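Local coordinates for protein rhamnosidase B (PDB 2OKX) that hydrolyses terminal alpha-L-rhamnose from rhamnosides as a family 78 glycoside hydrolase, probably with inversion of the anomeric configuration, at residues A[555-560]-A[861-866]; A[580-585]-A[800-805]; A[444-449]-A[836-841]. All blocks are in the same frame, centred on the assembly; numbering follows the deposited sequence. Where two conformers were deposited one is given.

Contact 1: residues A[555-560]-A[861-866]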
loop_
_atom_site.group_PDB
_atom_site.type_symbol
_atom_site.label_atom_id
_atom_site.label_comp_id
_atom_site.label_asym_id
_atom_site.label_seq_id
_atom_site.Cartn_x
_atom_site.Cartn_y
_atom_site.Cartn_z
ATOM N N HIS A 555 -9.045 9.281 -10.131
ATOM C CA HIS A 555 -8.508 7.949 -10.392
ATOM C C HIS A 555 -7.619 7.465 -9.245
ATOM O O HIS A 555 -7.676 6.301 -8.853
ATOM C CB HIS A 555 -7.721 7.932 -11.704
ATOM C CG HIS A 555 -7.370 6.554 -12.166
ATOM N ND1 HIS A 555 -8.318 5.571 -12.350
ATOM C CD2 HIS A 555 -6.176 5.985 -12.458
ATOM C CE1 HIS A 555 -7.723 4.455 -12.734
ATOM N NE2 HIS A 555 -6.424 4.681 -12.808
ATOM N N THR A 556 -6.802 8.362 -8.704
ATOM C CA THR A 556 -5.912 8.009 -7.600
ATOM C C THR A 556 -6.730 7.525 -6.398
ATOM O O THR A 556 -6.393 6.534 -5.752
ATOM C CB THR A 556 -5.077 9.220 -7.145
ATOM O OG1 THR A 556 -4.355 9.749 -8.262
ATOM C CG2 THR A 556 -4.090 8.808 -6.049
ATOM N N THR A 557 -7.805 8.247 -6.106
ATOM C CA THR A 557 -8.670 7.915 -4.980
ATOM C C THR A 557 -9.305 6.546 -5.172
ATOM O O THR A 557 -9.357 5.746 -4.245
ATOM C CB THR A 557 -9.758 8.991 -4.816
ATOM O OG1 THR A 557 -9.123 10.265 -4.659
ATOM C CG2 THR A 557 -10.629 8.704 -3.584
ATOM N N ARG A 558 -9.779 6.281 -6.383
ATOM C CA ARG A 558 -10.390 4.998 -6.710
ATOM C C ARG A 558 -9.421 3.849 -6.419
ATOM O O ARG A 558 -9.775 2.885 -5.739
ATOM C CB ARG A 558 -10.796 4.997 -8.187
ATOM C CG ARG A 558 -11.464 3.734 -8.704
ATOM C CD ARG A 558 -12.219 4.065 -9.988
ATOM N NE ARG A 558 -11.421 4.909 -10.878
ATOM C CZ ARG A 558 -11.933 5.765 -11.758
ATOM N NH1 ARG A 558 -13.249 5.895 -11.867
ATOM N NH2 ARG A 558 -11.133 6.500 -12.520
ATOM N N LEU A 559 -8.197 3.960 -6.927
ATOM C CA LEU A 559 -7.203 2.905 -6.744
ATOM C C LEU A 559 -6.708 2.743 -5.312
ATOM O O LEU A 559 -6.133 1.708 -4.962
ATOM C CB LEU A 559 -6.007 3.136 -7.673
ATOM C CG LEU A 559 -6.273 3.169 -9.179
ATOM C CD1 LEU A 559 -4.932 3.243 -9.891
ATOM C CD2 LEU A 559 -7.048 1.926 -9.627
ATOM N N CYS A 560 -6.919 3.761 -4.487
ATOM C CA CYS A 560 -6.499 3.704 -3.097
ATOM C C CYS A 560 -7.668 3.371 -2.183
ATOM O O CYS A 560 -7.630 3.647 -0.985
ATOM C CB CYS A 560 -5.864 5.026 -2.670
ATOM S SG CYS A 560 -4.251 5.303 -3.430
ATOM N N CYS A 861 1.178 6.949 -7.146
ATOM C CA CYS A 861 -0.260 6.935 -6.890
ATOM C C CYS A 861 -0.547 6.906 -5.388
ATOM O O CYS A 861 -0.617 5.837 -4.789
ATOM C CB CYS A 861 -0.886 5.706 -7.571
ATOM S SG CYS A 861 -2.697 5.569 -7.441
ATOM N N HIS A 862 -0.702 8.087 -4.793
ATOM C CA HIS A 862 -0.984 8.232 -3.361
ATOM C C HIS A 862 -2.204 9.135 -3.231
ATOM O O HIS A 862 -2.117 10.336 -3.486
ATOM C CB HIS A 862 0.204 8.888 -2.638
ATOM C CG HIS A 862 1.030 7.933 -1.833
ATOM N ND1 HIS A 862 1.179 8.044 -0.466
ATOM C CD2 HIS A 862 1.763 6.858 -2.203
ATOM C CE1 HIS A 862 1.969 7.079 -0.030
ATOM N NE2 HIS A 862 2.338 6.345 -1.065
ATOM N N ALA A 863 -3.337 8.562 -2.835
ATOM C CA ALA A 863 -4.561 9.345 -2.717
ATOM C C ALA A 863 -4.475 10.459 -1.682
ATOM O O ALA A 863 -5.326 11.344 -1.659
ATOM C CB ALA A 863 -5.757 8.431 -2.412
ATOM N N TRP A 864 -3.460 10.435 -0.823
ATOM C CA TRP A 864 -3.351 11.506 0.157
ATOM C C TRP A 864 -2.948 12.791 -0.576
ATOM O O TRP A 864 -2.974 13.887 -0.008
ATOM C CB TRP A 864 -2.357 11.126 1.278
ATOM C CG TRP A 864 -0.879 11.276 0.997
ATOM C CD1 TRP A 864 -0.270 11.479 -0.212
ATOM C CD2 TRP A 864 0.174 11.231 1.971
ATOM N NE1 TRP A 864 1.097 11.567 -0.049
ATOM C CE2 TRP A 864 1.395 11.417 1.281
ATOM C CE3 TRP A 864 0.203 11.050 3.362
ATOM C CZ2 TRP A 864 2.634 11.430 1.937
ATOM C CZ3 TRP A 864 1.435 11.063 4.016
ATOM C CH2 TRP A 864 2.635 11.252 3.299
ATOM N N SER A 865 -2.628 12.637 -1.861
ATOM C CA SER A 865 -2.218 13.741 -2.732
ATOM C C SER A 865 -3.328 14.185 -3.696
ATOM O O SER A 865 -3.083 15.021 -4.567
ATOM C CB SER A 865 -1.012 13.322 -3.581
ATOM O OG SER A 865 0.131 13.039 -2.792
ATOM N N ALA A 866 -4.535 13.642 -3.548
ATOM C CA ALA A 866 -5.633 13.976 -4.463
ATOM C C ALA A 866 -6.437 15.240 -4.136
ATOM O O ALA A 866 -7.608 15.352 -4.510
ATOM C CB ALA A 866 -6.585 12.777 -4.583
#

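Contact 2: residues A[580-585]-A[800-805]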
loop_
_atom_site.group_PDB
_atom_site.type_symbol
_atom_site.label_atom_id
_atom_site.label_comp_id
_atom_site.label_asym_id
_atom_site.label_seq_id
_atom_site.Cartn_x
_atom_site.Cartn_y
_atom_site.Cartn_z
ATOM N N SER A 580 -5.747 8.549 5.182
ATOM C CA SER A 580 -7.194 8.385 5.112
ATOM C C SER A 580 -8.039 9.626 5.386
ATOM O O SER A 580 -9.158 9.720 4.892
ATOM C CB SER A 580 -7.642 7.255 6.044
ATOM O OG SER A 580 -7.633 7.671 7.396
ATOM N N ARG A 581 -7.535 10.564 6.179
ATOM C CA ARG A 581 -8.311 11.770 6.459
ATOM C C ARG A 581 -8.562 12.537 5.161
ATOM O O ARG A 581 -9.701 12.897 4.855
ATOM C CB ARG A 581 -7.587 12.666 7.468
ATOM C CG ARG A 581 -8.359 13.936 7.841
ATOM C CD ARG A 581 -7.983 15.120 6.955
ATOM N NE ARG A 581 -8.834 16.284 7.206
ATOM C CZ ARG A 581 -8.582 17.512 6.755
ATOM N NH1 ARG A 581 -9.412 18.510 7.035
ATOM N NH2 ARG A 581 -7.497 17.748 6.031
ATOM N N ASN A 582 -7.503 12.772 4.392
ATOM C CA ASN A 582 -7.643 13.487 3.130
ATOM C C ASN A 582 -8.389 12.633 2.114
ATOM O O ASN A 582 -9.249 13.125 1.387
ATOM C CB ASN A 582 -6.270 13.865 2.566
ATOM C CG ASN A 582 -5.592 14.968 3.361
ATOM O OD1 ASN A 582 -6.141 15.486 4.334
ATOM N ND2 ASN A 582 -4.388 15.333 2.941
ATOM N N GLU A 583 -8.059 11.346 2.069
ATOM C CA GLU A 583 -8.702 10.443 1.130
ATOM C C GLU A 583 -10.213 10.386 1.346
ATOM O O GLU A 583 -10.971 10.296 0.387
ATOM C CB GLU A 583 -8.092 9.043 1.240
ATOM C CG GLU A 583 -6.603 9.004 0.914
ATOM C CD GLU A 583 -5.988 7.630 1.144
ATOM O OE1 GLU A 583 -6.116 7.105 2.267
ATOM O OE2 GLU A 583 -5.371 7.081 0.206
ATOM N N ALA A 584 -10.651 10.456 2.600
ATOM C CA ALA A 584 -12.082 10.407 2.891
ATOM C C ALA A 584 -12.784 11.635 2.320
ATOM O O ALA A 584 -13.839 11.522 1.701
ATOM C CB ALA A 584 -12.320 10.322 4.411
ATOM N N LEU A 585 -12.204 12.810 2.540
ATOM C CA LEU A 585 -12.798 14.047 2.036
ATOM C C LEU A 585 -12.894 14.063 0.514
ATOM O O LEU A 585 -13.911 14.481 -0.044
ATOM C CB LEU A 585 -11.991 15.257 2.507
ATOM C CG LEU A 585 -12.025 15.540 4.013
ATOM C CD1 LEU A 585 -11.069 16.673 4.334
ATOM C CD2 LEU A 585 -13.442 15.893 4.443
ATOM N N SER A 800 5.291 17.537 -0.367
ATOM C CA SER A 800 4.350 16.554 -0.898
ATOM C C SER A 800 2.968 17.155 -1.097
ATOM O O SER A 800 2.591 18.109 -0.410
ATOM C CB SER A 800 4.224 15.367 0.057
ATOM O OG SER A 800 3.578 15.765 1.256
ATOM N N PRO A 801 2.193 16.606 -2.044
ATOM C CA PRO A 801 0.845 17.130 -2.285
ATOM C C PRO A 801 -0.004 16.903 -1.035
ATOM O O PRO A 801 -1.056 17.515 -0.867
ATOM C CB PRO A 801 0.357 16.304 -3.475
ATOM C CG PRO A 801 1.647 15.962 -4.204
ATOM C CD PRO A 801 2.554 15.590 -3.050
ATOM N N PHE A 802 0.465 16.003 -0.176
ATOM C CA PHE A 802 -0.216 15.697 1.079
ATOM C C PHE A 802 -0.254 16.982 1.894
ATOM O O PHE A 802 -1.306 17.398 2.381
ATOM C CB PHE A 802 0.559 14.621 1.848
ATOM C CG PHE A 802 0.076 14.406 3.261
ATOM C CD1 PHE A 802 0.964 14.486 4.329
ATOM C CD2 PHE A 802 -1.257 14.098 3.520
ATOM C CE1 PHE A 802 0.534 14.259 5.638
ATOM C CE2 PHE A 802 -1.698 13.868 4.825
ATOM C CZ PHE A 802 -0.800 13.949 5.886
ATOM N N MET A 803 0.913 17.602 2.034
ATOM C CA MET A 803 1.040 18.849 2.772
ATOM C C MET A 803 0.317 19.955 2.004
ATOM O O MET A 803 -0.240 20.871 2.606
ATOM C CB MET A 803 2.521 19.193 2.953
ATOM C CG MET A 803 2.800 20.411 3.824
ATOM S SD MET A 803 2.163 20.283 5.517
ATOM C CE MET A 803 1.306 21.868 5.650
ATOM N N SER A 804 0.322 19.864 0.675
ATOM C CA SER A 804 -0.363 20.858 -0.150
ATOM C C SER A 804 -1.839 20.940 0.240
ATOM O O SER A 804 -2.440 22.011 0.200
ATOM C CB SER A 804 -0.258 20.501 -1.639
ATOM O OG SER A 804 1.039 20.757 -2.153
ATOM N N PHE A 805 -2.416 19.804 0.620
ATOM C CA PHE A 805 -3.827 19.757 1.006
ATOM C C PHE A 805 -4.091 20.714 2.164
ATOM O O PHE A 805 -5.041 21.500 2.130
ATOM C CB PHE A 805 -4.221 18.333 1.414
ATOM C CG PHE A 805 -5.709 18.112 1.511
ATOM C CD1 PHE A 805 -6.468 18.769 2.475
ATOM C CD2 PHE A 805 -6.348 17.231 0.641
ATOM C CE1 PHE A 805 -7.845 18.553 2.576
ATOM C CE2 PHE A 805 -7.721 17.005 0.730
ATOM C CZ PHE A 805 -8.474 17.666 1.700
#

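Contact 3: residues A[444-449]-A[836-841]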
loop_
_atom_site.group_PDB
_atom_site.type_symbol
_atom_site.label_atom_id
_atom_site.label_comp_id
_atom_site.label_asym_id
_atom_site.label_seq_id
_atom_site.Cartn_x
_atom_site.Cartn_y
_atom_site.Cartn_z
ATOM N N GLY A 444 -2.222 1.922 -19.969
ATOM C CA GLY A 444 -2.750 3.225 -20.353
ATOM C C GLY A 444 -2.841 4.152 -19.155
ATOM O O GLY A 444 -2.859 5.377 -19.285
ATOM N N ALA A 445 -2.898 3.549 -17.976
ATOM C CA ALA A 445 -2.976 4.286 -16.727
ATOM C C ALA A 445 -2.652 3.322 -15.604
ATOM O O ALA A 445 -2.618 2.109 -15.800
ATOM C CB ALA A 445 -4.381 4.857 -16.530
ATOM N N GLU A 446 -2.406 3.866 -14.426
ATOM C CA GLU A 446 -2.126 3.038 -13.273
ATOM C C GLU A 446 -3.400 2.243 -13.003
ATOM O O GLU A 446 -4.506 2.745 -13.218
ATOM C CB GLU A 446 -1.807 3.927 -12.069
ATOM C CG GLU A 446 -1.484 3.186 -10.778
ATOM C CD GLU A 446 0.008 3.121 -10.496
ATOM O OE1 GLU A 446 0.380 2.755 -9.358
ATOM O OE2 GLU A 446 0.809 3.435 -11.404
ATOM N N ARG A 447 -3.246 0.994 -12.576
ATOM C CA ARG A 447 -4.390 0.167 -12.220
ATOM C C ARG A 447 -3.986 -0.683 -11.017
ATOM O O ARG A 447 -2.807 -0.754 -10.662
ATOM C CB ARG A 447 -4.848 -0.710 -13.396
ATOM C CG ARG A 447 -5.488 0.093 -14.541
ATOM C CD ARG A 447 -6.382 -0.764 -15.429
ATOM N NE ARG A 447 -6.964 -0.011 -16.544
ATOM C CZ ARG A 447 -7.881 0.949 -16.423
ATOM N NH1 ARG A 447 -8.347 1.296 -15.231
ATOM N NH2 ARG A 447 -8.339 1.568 -17.504
ATOM N N SER A 448 -4.965 -1.299 -10.372
ATOM C CA SER A 448 -4.699 -2.122 -9.201
ATOM C C SER A 448 -5.575 -3.354 -9.290
ATOM O O SER A 448 -6.798 -3.250 -9.411
ATOM C CB SER A 448 -5.020 -1.336 -7.925
ATOM O OG SER A 448 -4.839 -2.122 -6.760
ATOM N N GLY A 449 -4.957 -4.526 -9.239
ATOM C CA GLY A 449 -5.750 -5.734 -9.328
ATOM C C GLY A 449 -4.992 -7.016 -9.591
ATOM O O GLY A 449 -3.806 -7.144 -9.269
ATOM N N ALA A 836 1.448 11.592 -15.930
ATOM C CA ALA A 836 0.897 10.946 -14.746
ATOM C C ALA A 836 -0.598 10.683 -14.953
ATOM O O ALA A 836 -1.296 11.473 -15.590
ATOM C CB ALA A 836 1.104 11.835 -13.516
ATOM N N THR A 837 -1.086 9.564 -14.432
ATOM C CA THR A 837 -2.503 9.248 -14.548
ATOM C C THR A 837 -3.072 9.166 -13.138
ATOM O O THR A 837 -4.253 8.881 -12.945
ATOM C CB THR A 837 -2.733 7.913 -15.303
ATOM O OG1 THR A 837 -1.911 6.886 -14.737
ATOM C CG2 THR A 837 -2.396 8.078 -16.786
ATOM N N THR A 838 -2.200 9.424 -12.165
ATOM C CA THR A 838 -2.537 9.421 -10.744
ATOM C C THR A 838 -1.648 10.458 -10.056
ATOM O O THR A 838 -0.669 10.924 -10.640
ATOM C CB THR A 838 -2.302 8.025 -10.096
ATOM O OG1 THR A 838 -0.967 7.583 -10.370
ATOM C CG2 THR A 838 -3.285 7.006 -10.651
ATOM N N CYS A 839 -1.983 10.814 -8.818
ATOM C CA CYS A 839 -1.225 11.812 -8.070
ATOM C C CYS A 839 -0.024 11.251 -7.320
ATOM O O CYS A 839 -0.139 10.276 -6.568
ATOM C CB CYS A 839 -2.148 12.527 -7.084
ATOM S SG CYS A 839 -3.575 13.264 -7.901
ATOM N N TRP A 840 1.117 11.903 -7.515
ATOM C CA TRP A 840 2.374 11.495 -6.897
ATOM C C TRP A 840 2.379 11.587 -5.384
ATOM O O TRP A 840 1.754 12.466 -4.796
ATOM C CB TRP A 840 3.534 12.346 -7.420
ATOM C CG TRP A 840 3.777 12.243 -8.887
ATOM C CD1 TRP A 840 3.229 11.342 -9.759
ATOM C CD2 TRP A 840 4.648 13.072 -9.660
ATOM N NE1 TRP A 840 3.708 11.564 -11.031
ATOM C CE2 TRP A 840 4.581 12.620 -10.996
ATOM C CE3 TRP A 840 5.481 14.156 -9.352
ATOM C CZ2 TRP A 840 5.315 13.217 -12.027
ATOM C CZ3 TRP A 840 6.210 14.750 -10.377
ATOM C CH2 TRP A 840 6.121 14.276 -11.699
ATOM N N GLU A 841 3.128 10.682 -4.767
ATOM C CA GLU A 841 3.268 10.645 -3.321
ATOM C C GLU A 841 3.990 11.904 -2.842
ATOM O O GLU A 841 3.626 12.496 -1.829
ATOM C CB GLU A 841 4.080 9.409 -2.927
ATOM C CG GLU A 841 4.359 9.260 -1.444
ATOM C CD GLU A 841 5.295 8.090 -1.157
ATOM O OE1 GLU A 841 5.436 7.712 0.023
ATOM O OE2 GLU A 841 5.894 7.552 -2.117
#

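Contact 1: residues A[555-560]-A[861-866]
Thr556 and Cys560, one turn apart at the end of helix 544-559, grip Ala863 in the loop that leads to helix 868-876, within the (alpha/alpha)6-barrel catalytic domain of the family. The one carbon pair tighter than usual is Cys560 CB and Ala863 CB, at 3.4 Å. Thr556 presses from the neighbouring turn: with CG2 anti to the backbone N, the methyl lies 3.3 Å from Ala863 N. The hydroxyl branch is thereby turned to other work, with OG1 bonded to Ile552 O and to Cys839 N. Cys560 SG takes a weak, bent hydrogen bond from Ala863 N (143°), and it stands 4.3 Å from Cys861 SG, too far for a disulfide. Leu559 CD1 also lies loosely against Cys861 SG, at 4.1 Å. The contrast comes around the helix, where Arg558, partly exposed like His555, leaves on the side away from the loop and makes no contact with it. At the far end of the loop segment the touch is slighter than at Ala863: Thr557, whose hydroxyl is bonded to Ser553 O, sets that same OG1 3.6 Å from Ala866 CB.

Contact 2: residues A[580-585]-A[800-805]
Asn582 lays its carboxamide on the ring of Phe805, the planes 15° apart and CG 3.6 Å above the ring, displaced toward its rim. Its CB adds a CH-pi contact over the same ring. The amide nitrogen is wedged between two phenylalanines: ND2 lies 3.4 Å from CB of Phe805 and equally near CD2 of Phe802, which it meets obliquely. Leu585 closes the group with CD1 at 3.8 Å from Phe805 CZ, and Arg581 NH2 comes slantwise to Phe805 CE1 at 3.6 Å. The same NH2 donates to Asn582 OD1 at 3.1 Å, tilted off the carbonyl plane, a bond that distinguishes the two ends of the amide and probably fixes its rotation. Bent at chi2 (-92°), the arginine carries its guanidinium forward along its helix, toward the next turn, where Leu585 CD1 covers the centre of one face at 3.5 Å. Its charge is answered by Glu639 and Glu809 through NH1, while Phe871 meets Phe805 edge-to-face. The two segments' axes approach to 11.0 Å at 67°, a separation spanned largely by Phe805 and Asn582. It is a buried aromatic and polar joint between helices 577-590 and 801-813 of an (alpha/alpha)6 barrel.

Contact 3: residues A[444-449]-A[836-841]
Glu446 and Thr837 meet without any stacking of flat groups: the carboxylate of Glu446 offers neither face nor edge to 836-841. The chain bends at chi2 (101°), and of the side chain CB is what touches the loop. The contact belongs to a domain boundary, where the concanavalin-like beta-sandwich domain, at strand 446-448, meets a loop of the (alpha/alpha)6-barrel domain. One hydrogen bond ties the two, from Glu446 N to Thr837 OG1 at 3.1 Å and nearly straight (158°). The threonine can offer this oxygen because its OG1 sits between the backbone N and the carbonyl carbon (chi1 50°), while the methyl is anti to the carbonyl carbon, beside the backbone N, and lies with CG2 3.7 Å from Gly444 O. Thr837 CB, which carries both branches, rests against CB of Ala445, again at 3.7 Å. With a valine in its place, the amide of Glu446 would probably be left without its acceptor and strand 446-448 less firmly held to the loop. The corner itself depends on Gly444, whose backbone angles would jam a side chain against the carbonyl of the preceding residue. Glycerol, probably from the crystallisation liquor, lies about 4 Å from the side chain of Ala445, and Arg447 NH2 hydrogen-bonds to glycerol, so this partly exposed end may border a pocket. Strand 446-448 is further held by its pairing with 503-505. Deeper in, the packing turns apolar and buried. Thr838 spends its hydroxyl on His860 O, which leaves the methyl for the strand: Thr838 CG2 touches Glu446 CB at 3.7 Å.

In the fold
The three contacts form a connected cluster running from the catalytic domain to its neighbour. Contacts 1 and 3 have centres about 8 Å apart and share a probable hydrogen bond of 2.6 Å from Ser865 OG to Trp840 O, which ties the two loop segments together. Contact 2 lies about 9 Å, centre to centre, from contact 1, joined by the ring of Trp864 stacked on Phe802. Contacts 2 and 3 are about 17 Å apart between centres and touch through Ser800 and Pro801, for example Pro801 CG at 3.5 Å from Trp840 O. Glycerol approaches the side chain of His862 to about 3 Å, consistent with a pocket beside contact 1; whether it is the rhamnose site remains an inference.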